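Long-range contacts in uncharacterized protein (Methylibium petroleiphilum, PDB 3PL0), which probably acts as an iron-dependent dioxygenase of the 2-oxoglutarate type, built on a cupin double-stranded beta-helix: residues Arg66-Met74 with Phe107-Ile115; Met2-Leu10 with Arg18-Thr28. All blocks are in the same frame, centred on the assembly; numbering follows the deposited sequence.

Contact 1: Arg66-Met74 with Phe107-Ile115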
loop_
_atom_site.group_PDB
_atom_site.type_symbol
_atom_site.label_atom_id
_atom_site.label_comp_id
_atom_site.label_asym_id
_atom_site.label_seq_id
_atom_site.Cartn_x
_atom_site.Cartn_y
_atom_site.Cartn_z
ATOM N N ARG A 66 14.648 -5.507 -4.055
ATOM C CA ARG A 66 13.200 -5.310 -4.186
ATOM C C ARG A 66 12.591 -6.234 -5.242
ATOM O O ARG A 66 13.083 -6.353 -6.337
ATOM C CB ARG A 66 12.923 -3.857 -4.538
ATOM C CG ARG A 66 11.414 -3.539 -4.596
ATOM C CD ARG A 66 11.152 -2.079 -4.425
ATOM N NE ARG A 66 11.604 -1.313 -5.587
ATOM C CZ ARG A 66 12.111 -0.083 -5.510
ATOM N NH1 ARG A 66 12.243 0.503 -4.325
ATOM N NH2 ARG A 66 12.490 0.575 -6.607
ATOM N N TYR A 67 11.523 -6.914 -4.852
ATOM C CA TYR A 67 10.678 -7.668 -5.746
ATOM C C TYR A 67 9.267 -7.118 -5.737
ATOM O O TYR A 67 8.743 -6.696 -4.678
ATOM C CB TYR A 67 10.633 -9.119 -5.295
ATOM C CG TYR A 67 12.008 -9.752 -5.156
ATOM C CD1 TYR A 67 12.780 -9.561 -4.000
ATOM C CD2 TYR A 67 12.546 -10.502 -6.181
ATOM C CE1 TYR A 67 14.035 -10.109 -3.873
ATOM C CE2 TYR A 67 13.802 -11.071 -6.045
ATOM C CZ TYR A 67 14.534 -10.881 -4.901
ATOM O OH TYR A 67 15.791 -11.430 -4.811
ATOM N N ARG A 68 8.613 -7.190 -6.887
ATOM C CA ARG A 68 7.277 -6.641 -7.029
ATOM C C ARG A 68 6.585 -7.148 -8.274
ATOM O O ARG A 68 7.164 -7.842 -9.123
ATOM C CB ARG A 68 7.350 -5.113 -7.117
ATOM C CG ARG A 68 7.988 -4.611 -8.416
ATOM C CD ARG A 68 8.509 -3.231 -8.321
ATOM N NE ARG A 68 7.431 -2.247 -8.205
ATOM C CZ ARG A 68 7.619 -0.961 -7.922
ATOM N NH1 ARG A 68 8.840 -0.472 -7.750
ATOM N NH2 ARG A 68 6.563 -0.159 -7.815
ATOM N N ARG A 69 5.310 -6.811 -8.324
ATOM C CA ARG A 69 4.480 -6.932 -9.505
ATOM C C ARG A 69 3.488 -5.788 -9.429
ATOM O O ARG A 69 3.461 -5.064 -8.411
ATOM C CB ARG A 69 3.749 -8.256 -9.530
ATOM C CG ARG A 69 4.615 -9.456 -9.901
ATOM C CD ARG A 69 3.793 -10.699 -9.906
ATOM N NE ARG A 69 4.653 -11.825 -10.183
ATOM C CZ ARG A 69 5.155 -12.130 -11.373
ATOM N NH1 ARG A 69 4.832 -11.464 -12.477
ATOM N NH2 ARG A 69 5.980 -13.153 -11.451
ATOM N N HIS A 70 2.747 -5.581 -10.524
ATOM C CA HIS A 70 1.914 -4.387 -10.717
ATOM C C HIS A 70 0.654 -4.750 -11.489
ATOM O O HIS A 70 0.678 -5.601 -12.397
ATOM C CB HIS A 70 2.746 -3.331 -11.439
ATOM C CG HIS A 70 2.028 -2.050 -11.728
ATOM N ND1 HIS A 70 2.038 -1.458 -12.976
ATOM C CD2 HIS A 70 1.328 -1.212 -10.918
ATOM C CE1 HIS A 70 1.350 -0.329 -12.925
ATOM N NE2 HIS A 70 0.930 -0.144 -11.682
ATOM N N GLY A 71 -0.467 -4.159 -11.107
ATOM C CA GLY A 71 -1.717 -4.420 -11.788
ATOM C C GLY A 71 -2.683 -3.307 -11.502
ATOM O O GLY A 71 -2.612 -2.685 -10.434
ATOM N N CYS A 72 -3.598 -3.065 -12.446
ATOM C CA CYS A 72 -4.499 -1.921 -12.321
ATOM C C CYS A 72 -5.947 -2.326 -12.571
ATOM O O CYS A 72 -6.248 -3.322 -13.283
ATOM C CB CYS A 72 -4.098 -0.811 -13.286
ATOM S SG CYS A 72 -2.386 -0.201 -13.054
ATOM N N PHE A 73 -6.835 -1.522 -11.997
ATOM C CA PHE A 73 -8.224 -1.815 -11.971
ATOM C C PHE A 73 -9.003 -0.524 -12.023
ATOM O O PHE A 73 -8.454 0.555 -11.766
ATOM C CB PHE A 73 -8.571 -2.567 -10.682
ATOM C CG PHE A 73 -7.706 -3.758 -10.433
ATOM C CD1 PHE A 73 -6.437 -3.601 -9.862
ATOM C CD2 PHE A 73 -8.131 -5.034 -10.757
ATOM C CE1 PHE A 73 -5.620 -4.695 -9.645
ATOM C CE2 PHE A 73 -7.306 -6.139 -10.538
ATOM C CZ PHE A 73 -6.037 -5.959 -9.975
HETATM N N MSE A 74 -10.282 -0.673 -12.364
HETATM C CA MSE A 74 -11.259 0.408 -12.225
HETATM C C MSE A 74 -12.453 -0.112 -11.443
HETATM O O MSE A 74 -13.007 -1.204 -11.732
HETATM C CB MSE A 74 -11.698 0.992 -13.580
HETATM C CG MSE A 74 -12.496 2.318 -13.496
HETATM SE SE MSE A 74 -12.733 3.180 -15.267
HETATM C CE MSE A 74 -13.958 1.842 -16.031
ATOM N N PHE A 107 6.460 -2.938 -15.034
ATOM C CA PHE A 107 6.702 -3.996 -14.090
ATOM C C PHE A 107 5.974 -5.201 -14.581
ATOM O O PHE A 107 5.218 -5.123 -15.539
ATOM C CB PHE A 107 6.152 -3.607 -12.721
ATOM C CG PHE A 107 6.823 -2.428 -12.130
ATOM C CD1 PHE A 107 8.184 -2.472 -11.828
ATOM C CD2 PHE A 107 6.109 -1.259 -11.873
ATOM C CE1 PHE A 107 8.810 -1.385 -11.282
ATOM C CE2 PHE A 107 6.737 -0.150 -11.311
ATOM C CZ PHE A 107 8.094 -0.217 -11.009
ATOM N N GLU A 108 6.207 -6.333 -13.927
ATOM C CA GLU A 108 5.539 -7.568 -14.299
ATOM C C GLU A 108 4.099 -7.589 -13.726
ATOM O O GLU A 108 3.848 -7.100 -12.606
ATOM C CB GLU A 108 6.329 -8.758 -13.768
ATOM C CG GLU A 108 7.731 -8.916 -14.346
ATOM C CD GLU A 108 7.702 -9.183 -15.851
ATOM O OE1 GLU A 108 6.966 -10.106 -16.275
ATOM O OE2 GLU A 108 8.415 -8.469 -16.597
ATOM N N PRO A 109 3.150 -8.124 -14.501
ATOM C CA PRO A 109 1.775 -8.189 -14.034
ATOM C C PRO A 109 1.520 -9.141 -12.865
ATOM O O PRO A 109 2.167 -10.174 -12.688
ATOM C CB PRO A 109 0.978 -8.645 -15.269
ATOM C CG PRO A 109 1.990 -9.023 -16.303
ATOM C CD PRO A 109 3.333 -8.645 -15.864
ATOM N N LEU A 110 0.521 -8.784 -12.089
ATOM C CA LEU A 110 0.026 -9.621 -11.023
ATOM C C LEU A 110 -0.380 -10.975 -11.580
ATOM O O LEU A 110 -0.759 -11.113 -12.764
ATOM C CB LEU A 110 -1.211 -8.963 -10.397
ATOM C CG LEU A 110 -1.127 -7.530 -9.892
ATOM C CD1 LEU A 110 -2.512 -7.004 -9.441
ATOM C CD2 LEU A 110 -0.079 -7.422 -8.774
ATOM N N SER A 111 -0.293 -11.980 -10.723
ATOM C CA SER A 111 -0.781 -13.283 -11.058
ATOM C C SER A 111 -2.262 -13.195 -11.360
ATOM O O SER A 111 -3.058 -12.666 -10.585
ATOM C CB SER A 111 -0.564 -14.255 -9.898
ATOM O OG SER A 111 -1.563 -15.253 -9.896
ATOM N N ASN A 112 -2.659 -13.797 -12.458
ATOM C CA ASN A 112 -4.058 -13.853 -12.775
ATOM C C ASN A 112 -4.892 -14.650 -11.740
ATOM O O ASN A 112 -6.010 -14.288 -11.428
ATOM C CB ASN A 112 -4.212 -14.460 -14.158
ATOM C CG ASN A 112 -5.525 -14.150 -14.733
ATOM O OD1 ASN A 112 -6.346 -15.032 -14.874
ATOM N ND2 ASN A 112 -5.788 -12.868 -14.965
ATOM N N GLU A 113 -4.330 -15.715 -11.189
ATOM C CA GLU A 113 -5.010 -16.511 -10.168
ATOM C C GLU A 113 -5.254 -15.642 -8.923
ATOM O O GLU A 113 -6.349 -15.631 -8.379
ATOM C CB GLU A 113 -4.171 -17.722 -9.804
ATOM C CG GLU A 113 -4.950 -18.985 -9.550
HETATM N N MSE A 114 -4.250 -14.909 -8.471
HETATM C CA MSE A 114 -4.432 -14.085 -7.274
HETATM C C MSE A 114 -5.576 -13.077 -7.440
HETATM O O MSE A 114 -6.407 -12.896 -6.527
HETATM C CB MSE A 114 -3.128 -13.340 -6.912
HETATM C CG MSE A 114 -3.212 -12.656 -5.571
HETATM SE SE MSE A 114 -1.671 -11.442 -5.371
HETATM C CE MSE A 114 -2.130 -10.045 -6.649
ATOM N N ILE A 115 -5.622 -12.388 -8.573
ATOM C CA ILE A 115 -6.665 -11.367 -8.728
ATOM C C ILE A 115 -8.088 -11.933 -8.832
ATOM O O ILE A 115 -9.052 -11.182 -8.685
ATOM C CB ILE A 115 -6.386 -10.329 -9.846
ATOM C CG1 ILE A 115 -6.466 -10.936 -11.240
ATOM C CG2 ILE A 115 -5.033 -9.653 -9.696
ATOM C CD1 ILE A 115 -6.415 -9.832 -12.313
HETATM O O HOH W 1 7.764 -6.396 -11.513
HETATM O O HOH W 2 5.722 -12.104 -15.171
HETATM O O HOH W 3 3.626 -1.906 -15.112
#
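The guanidinium of Arg68 lies flat on one face of the Phe107 ring, the centres 3.7 Å apart and the planes at 12°, a cation-pi stack suited to a flat cation. Chi1 (69°) and chi2 bring CD over this face as a CH-pi contact, and the chi3 bend sets the guanidinium there. At its edge lies Arg66 NH2, both arginines gathering round the carboxylate of Asp56, which pairs with Arg66 NE and Arg68 NH1. Phe107 turns its edge toward the face of His70, an offset edge-to-face pair with planes at 82°; a water in the imidazole plane joins His70 ND1 to Phe107 N. Arg69 NH1 donates to Pro109 O at 3.0 Å, tilted from the carbonyl plane and from the guanidinium plane. His70 N donates to Glu108 O (2.8 Å) and Leu110 N to His70 O (3.2 Å), a single beta bridge at which proline, lacking N-H, costs no bond. Leu110 CD1 packs on Gly71 CA, where a side chain would collide, and reaches the edge of Phe73 at CZ (3.7 Å), as does Ile115 CG2. Strand 65-77 pairs with 141-152, whose Glu145 binds His70 NE2, and Trp120 of helix 118-134 touches Phe73, Leu110 and Ile115.

Contact 2: Met2-Leu10 with Arg18-Thr28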
loop_
_atom_site.group_PDB
_atom_site.type_symbol
_atom_site.label_atom_id
_atom_site.label_comp_id
_atom_site.label_asym_id
_atom_site.label_seq_id
_atom_site.Cartn_x
_atom_site.Cartn_y
_atom_site.Cartn_z
HETATM N N MSE A 2 -1.953 11.846 17.784
HETATM C CA MSE A 2 -2.842 11.219 16.804
HETATM C C MSE A 2 -3.108 9.748 17.168
HETATM O O MSE A 2 -2.344 9.133 17.931
HETATM C CB MSE A 2 -2.253 11.397 15.398
HETATM C CG MSE A 2 -2.170 12.870 15.017
HETATM SE SE MSE A 2 -1.581 13.188 13.204
HETATM C CE MSE A 2 0.030 12.220 13.296
ATOM N N HIS A 3 -4.229 9.204 16.688
ATOM C CA HIS A 3 -4.651 7.859 17.077
ATOM C C HIS A 3 -4.018 6.804 16.187
ATOM O O HIS A 3 -4.145 6.890 14.973
ATOM C CB HIS A 3 -6.175 7.714 16.957
ATOM C CG HIS A 3 -6.934 8.544 17.945
ATOM N ND1 HIS A 3 -7.212 8.106 19.225
ATOM C CD2 HIS A 3 -7.467 9.783 17.843
ATOM C CE1 HIS A 3 -7.897 9.035 19.865
ATOM N NE2 HIS A 3 -8.063 10.065 19.052
ATOM N N VAL A 4 -3.377 5.804 16.807
ATOM C CA VAL A 4 -2.842 4.677 16.106
ATOM C C VAL A 4 -3.654 3.503 16.620
ATOM O O VAL A 4 -3.366 2.987 17.715
ATOM C CB VAL A 4 -1.366 4.482 16.449
ATOM C CG1 VAL A 4 -0.807 3.226 15.722
ATOM C CG2 VAL A 4 -0.586 5.689 16.039
ATOM N N ASP A 5 -4.666 3.085 15.855
ATOM C CA ASP A 5 -5.662 2.116 16.353
ATOM C C ASP A 5 -5.198 0.707 16.027
ATOM O O ASP A 5 -5.879 -0.041 15.320
ATOM C CB ASP A 5 -7.048 2.422 15.761
ATOM C CG ASP A 5 -7.555 3.794 16.191
ATOM O OD1 ASP A 5 -7.959 3.900 17.352
ATOM O OD2 ASP A 5 -7.451 4.787 15.399
ATOM N N ILE A 6 -4.025 0.352 16.564
ATOM C CA ILE A 6 -3.317 -0.860 16.127
ATOM C C ILE A 6 -3.634 -2.034 17.041
ATOM O O ILE A 6 -3.261 -3.157 16.741
ATOM C CB ILE A 6 -1.810 -0.597 15.980
ATOM C CG1 ILE A 6 -1.120 -1.731 15.202
ATOM C CG2 ILE A 6 -1.165 -0.363 17.341
ATOM C CD1 ILE A 6 0.168 -1.272 14.522
ATOM N N GLU A 7 -4.378 -1.782 18.112
ATOM C CA GLU A 7 -4.788 -2.820 19.064
ATOM C C GLU A 7 -6.291 -3.135 18.979
ATOM O O GLU A 7 -6.687 -4.308 18.977
ATOM C CB GLU A 7 -4.414 -2.398 20.500
ATOM C CG GLU A 7 -2.955 -1.917 20.664
ATOM C CD GLU A 7 -2.422 -2.046 22.094
ATOM O OE1 GLU A 7 -2.995 -1.422 23.012
ATOM O OE2 GLU A 7 -1.417 -2.767 22.291
ATOM N N LEU A 8 -7.112 -2.083 18.926
ATOM C CA LEU A 8 -8.556 -2.273 18.888
ATOM C C LEU A 8 -9.134 -2.055 17.465
ATOM O O LEU A 8 -8.681 -1.191 16.713
ATOM C CB LEU A 8 -9.244 -1.375 19.921
ATOM C CG LEU A 8 -8.837 -1.630 21.387
ATOM C CD1 LEU A 8 -9.816 -0.964 22.333
ATOM C CD2 LEU A 8 -8.747 -3.116 21.678
ATOM N N PRO A 9 -10.147 -2.868 17.102
ATOM C CA PRO A 9 -10.769 -2.769 15.774
ATOM C C PRO A 9 -11.674 -1.546 15.580
ATOM O O PRO A 9 -12.551 -1.271 16.397
ATOM C CB PRO A 9 -11.563 -4.068 15.671
ATOM C CG PRO A 9 -11.978 -4.366 17.075
ATOM C CD PRO A 9 -10.892 -3.796 17.981
ATOM N N LEU A 10 -11.435 -0.775 14.530
ATOM C CA LEU A 10 -12.295 0.327 14.181
ATOM C C LEU A 10 -13.408 -0.188 13.274
ATOM O O LEU A 10 -13.158 -0.992 12.356
ATOM C CB LEU A 10 -11.500 1.393 13.416
ATOM C CG LEU A 10 -10.443 2.192 14.181
ATOM C CD1 LEU A 10 -9.725 3.144 13.204
ATOM C CD2 LEU A 10 -11.103 2.932 15.350
ATOM N N ARG A 18 -11.888 9.210 11.712
ATOM C CA ARG A 18 -10.434 9.294 11.902
ATOM C C ARG A 18 -9.737 9.873 10.648
ATOM O O ARG A 18 -8.904 10.748 10.742
ATOM C CB ARG A 18 -9.865 7.907 12.206
ATOM C CG ARG A 18 -10.207 7.370 13.605
ATOM C CD ARG A 18 -9.184 7.843 14.685
ATOM N NE ARG A 18 -9.149 6.904 15.818
ATOM C CZ ARG A 18 -9.826 7.040 16.945
ATOM N NH1 ARG A 18 -10.653 8.067 17.141
ATOM N NH2 ARG A 18 -9.723 6.105 17.871
ATOM N N LEU A 19 -10.119 9.376 9.480
ATOM C CA LEU A 19 -9.530 9.837 8.231
ATOM C C LEU A 19 -9.864 11.272 7.978
ATOM O O LEU A 19 -9.018 12.009 7.504
ATOM C CB LEU A 19 -10.015 8.989 7.051
ATOM C CG LEU A 19 -9.289 7.660 6.885
ATOM C CD1 LEU A 19 -10.145 6.686 6.086
ATOM C CD2 LEU A 19 -7.918 7.933 6.258
ATOM N N ARG A 20 -11.098 11.691 8.278
ATOM C CA ARG A 20 -11.418 13.100 8.175
ATOM C C ARG A 20 -10.583 13.934 9.142
ATOM O O ARG A 20 -10.080 14.986 8.805
ATOM C CB ARG A 20 -12.892 13.335 8.529
ATOM C CG ARG A 20 -13.321 14.774 8.423
ATOM C CD ARG A 20 -13.146 15.310 7.001
ATOM N NE ARG A 20 -13.847 16.592 6.860
ATOM C CZ ARG A 20 -13.304 17.745 6.470
ATOM N NH1 ARG A 20 -12.032 17.833 6.133
ATOM N NH2 ARG A 20 -14.068 18.824 6.381
ATOM N N ALA A 21 -10.516 13.493 10.386
ATOM C CA ALA A 21 -9.901 14.290 11.432
ATOM C C ALA A 21 -8.365 14.348 11.366
ATOM O O ALA A 21 -7.769 15.419 11.594
ATOM C CB ALA A 21 -10.369 13.780 12.829
ATOM N N GLN A 22 -7.712 13.209 11.125
ATOM C CA GLN A 22 -6.264 13.146 11.158
ATOM C C GLN A 22 -5.607 12.632 9.855
ATOM O O GLN A 22 -4.379 12.554 9.772
ATOM C CB GLN A 22 -5.803 12.265 12.333
ATOM C CG GLN A 22 -6.251 10.795 12.277
ATOM C CD GLN A 22 -5.757 9.985 13.457
ATOM O OE1 GLN A 22 -5.593 10.520 14.569
ATOM N NE2 GLN A 22 -5.543 8.673 13.238
ATOM N N GLY A 23 -6.411 12.194 8.898
ATOM C CA GLY A 23 -5.921 11.855 7.591
ATOM C C GLY A 23 -5.361 10.452 7.457
ATOM O O GLY A 23 -4.826 10.098 6.393
ATOM N N PHE A 24 -5.473 9.641 8.510
ATOM C CA PHE A 24 -5.089 8.221 8.399
ATOM C C PHE A 24 -5.809 7.440 9.472
ATOM O O PHE A 24 -6.340 8.005 10.428
ATOM C CB PHE A 24 -3.583 7.995 8.530
ATOM C CG PHE A 24 -3.058 8.117 9.951
ATOM C CD1 PHE A 24 -2.865 9.362 10.529
ATOM C CD2 PHE A 24 -2.800 6.995 10.707
ATOM C CE1 PHE A 24 -2.421 9.473 11.830
ATOM C CE2 PHE A 24 -2.353 7.109 12.039
ATOM C CZ PHE A 24 -2.165 8.337 12.576
ATOM N N CYS A 25 -5.822 6.136 9.309
ATOM C CA CYS A 25 -6.195 5.268 10.395
ATOM C C CYS A 25 -5.625 3.877 10.135
ATOM O O CYS A 25 -5.295 3.533 8.988
ATOM C CB CYS A 25 -7.700 5.205 10.556
ATOM S SG CYS A 25 -8.560 4.392 9.214
ATOM N N VAL A 26 -5.539 3.093 11.196
ATOM C CA VAL A 26 -5.089 1.725 11.116
ATOM C C VAL A 26 -6.262 0.786 11.359
ATOM O O VAL A 26 -6.957 0.951 12.348
ATOM C CB VAL A 26 -4.015 1.498 12.175
ATOM C CG1 VAL A 26 -3.536 -0.010 12.198
ATOM C CG2 VAL A 26 -2.834 2.480 11.946
ATOM N N LEU A 27 -6.463 -0.200 10.478
ATOM C CA LEU A 27 -7.432 -1.274 10.708
ATOM C C LEU A 27 -6.658 -2.512 11.180
ATOM O O LEU A 27 -5.743 -2.994 10.483
ATOM C CB LEU A 27 -8.189 -1.629 9.415
ATOM C CG LEU A 27 -8.878 -0.479 8.678
ATOM C CD1 LEU A 27 -9.533 -1.052 7.446
ATOM C CD2 LEU A 27 -9.946 0.208 9.586
ATOM N N THR A 28 -7.041 -3.045 12.334
ATOM C CA THR A 28 -6.511 -4.323 12.787
ATOM C C THR A 28 -7.011 -5.388 11.800
ATOM O O THR A 28 -8.015 -5.158 11.085
ATOM C CB THR A 28 -7.005 -4.675 14.212
ATOM O OG1 THR A 28 -8.438 -4.833 14.215
ATOM C CG2 THR A 28 -6.615 -3.579 15.235
HETATM O O HOH W 4 -5.558 4.726 13.620
HETATM O O HOH W 5 -8.464 -0.849 13.928
#
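Asp5 and Arg18 form a side-on salt bridge, with NE donating to OD2 at 2.7 Å and NH2 to OD1 at 2.9 Å, both nearly straight. The oxygens are met on their syn sides and lie in the guanidinium plane, though the carboxylate is tilted 20° against it. The flat His3 imidazole stacks on one guanidinium face, 3.6 Å between centres with planes 10° apart, leaving the edge available to Asp5. The arginine chain bends at chi2 (-87°), turning its end from the helix toward the N-terminal segment. A leucine here would probably leave the Asp5 carboxylate without its cationic mate and the His3 ring free to turn. The Gln22 amide, donor and acceptor in one group, pairs with both polar backbone atoms of His3: OE1 accepts from N at 2.8 Å and NE2 donates to O at 2.9 Å. NE2 also donates to Phe24 O, fixing the amide's rotation. The selenium of selenomethionine Met2 sits at the Phe24 ring edge, a Met-aromatic contact, and its CE touches Phe24 CE1. Farther out, one water links His3 O, Asp5 N and OD2 with Val26 N, while Thr28 OG1 caps the next helix at Ala31 N. Asp5 centres an inverse gamma turn in this irregular segment, fastened beside strand 24-27, which pairs with 209-213 at the margin of the antiparallel sheet of the cupin (double-stranded beta-helix) fold.

In the fold
Both contacts reach the same antiparallel sheet, yet they lie on opposite sides of the chain's centre, about 28 Å apart between centres and about 18 Å between nearest atoms. Contact 1 is the more buried, with five of its 11 touching residues buried and two exposed; contact 2 is nearer the surface, with five of 16 buried and four exposed. Contact 1 brings a loop and short helix against strand 65-77 through a direct backbone bridge and aromatic and apolar packing. Contact 2 fastens the chain's start to helix 12-22 and strand 24-27, where side chains and waters replace strand pairing. Arginine stacks on a ring in both, but its carboxylate partner lies outside the segments in contact 1 and within them in contact 2.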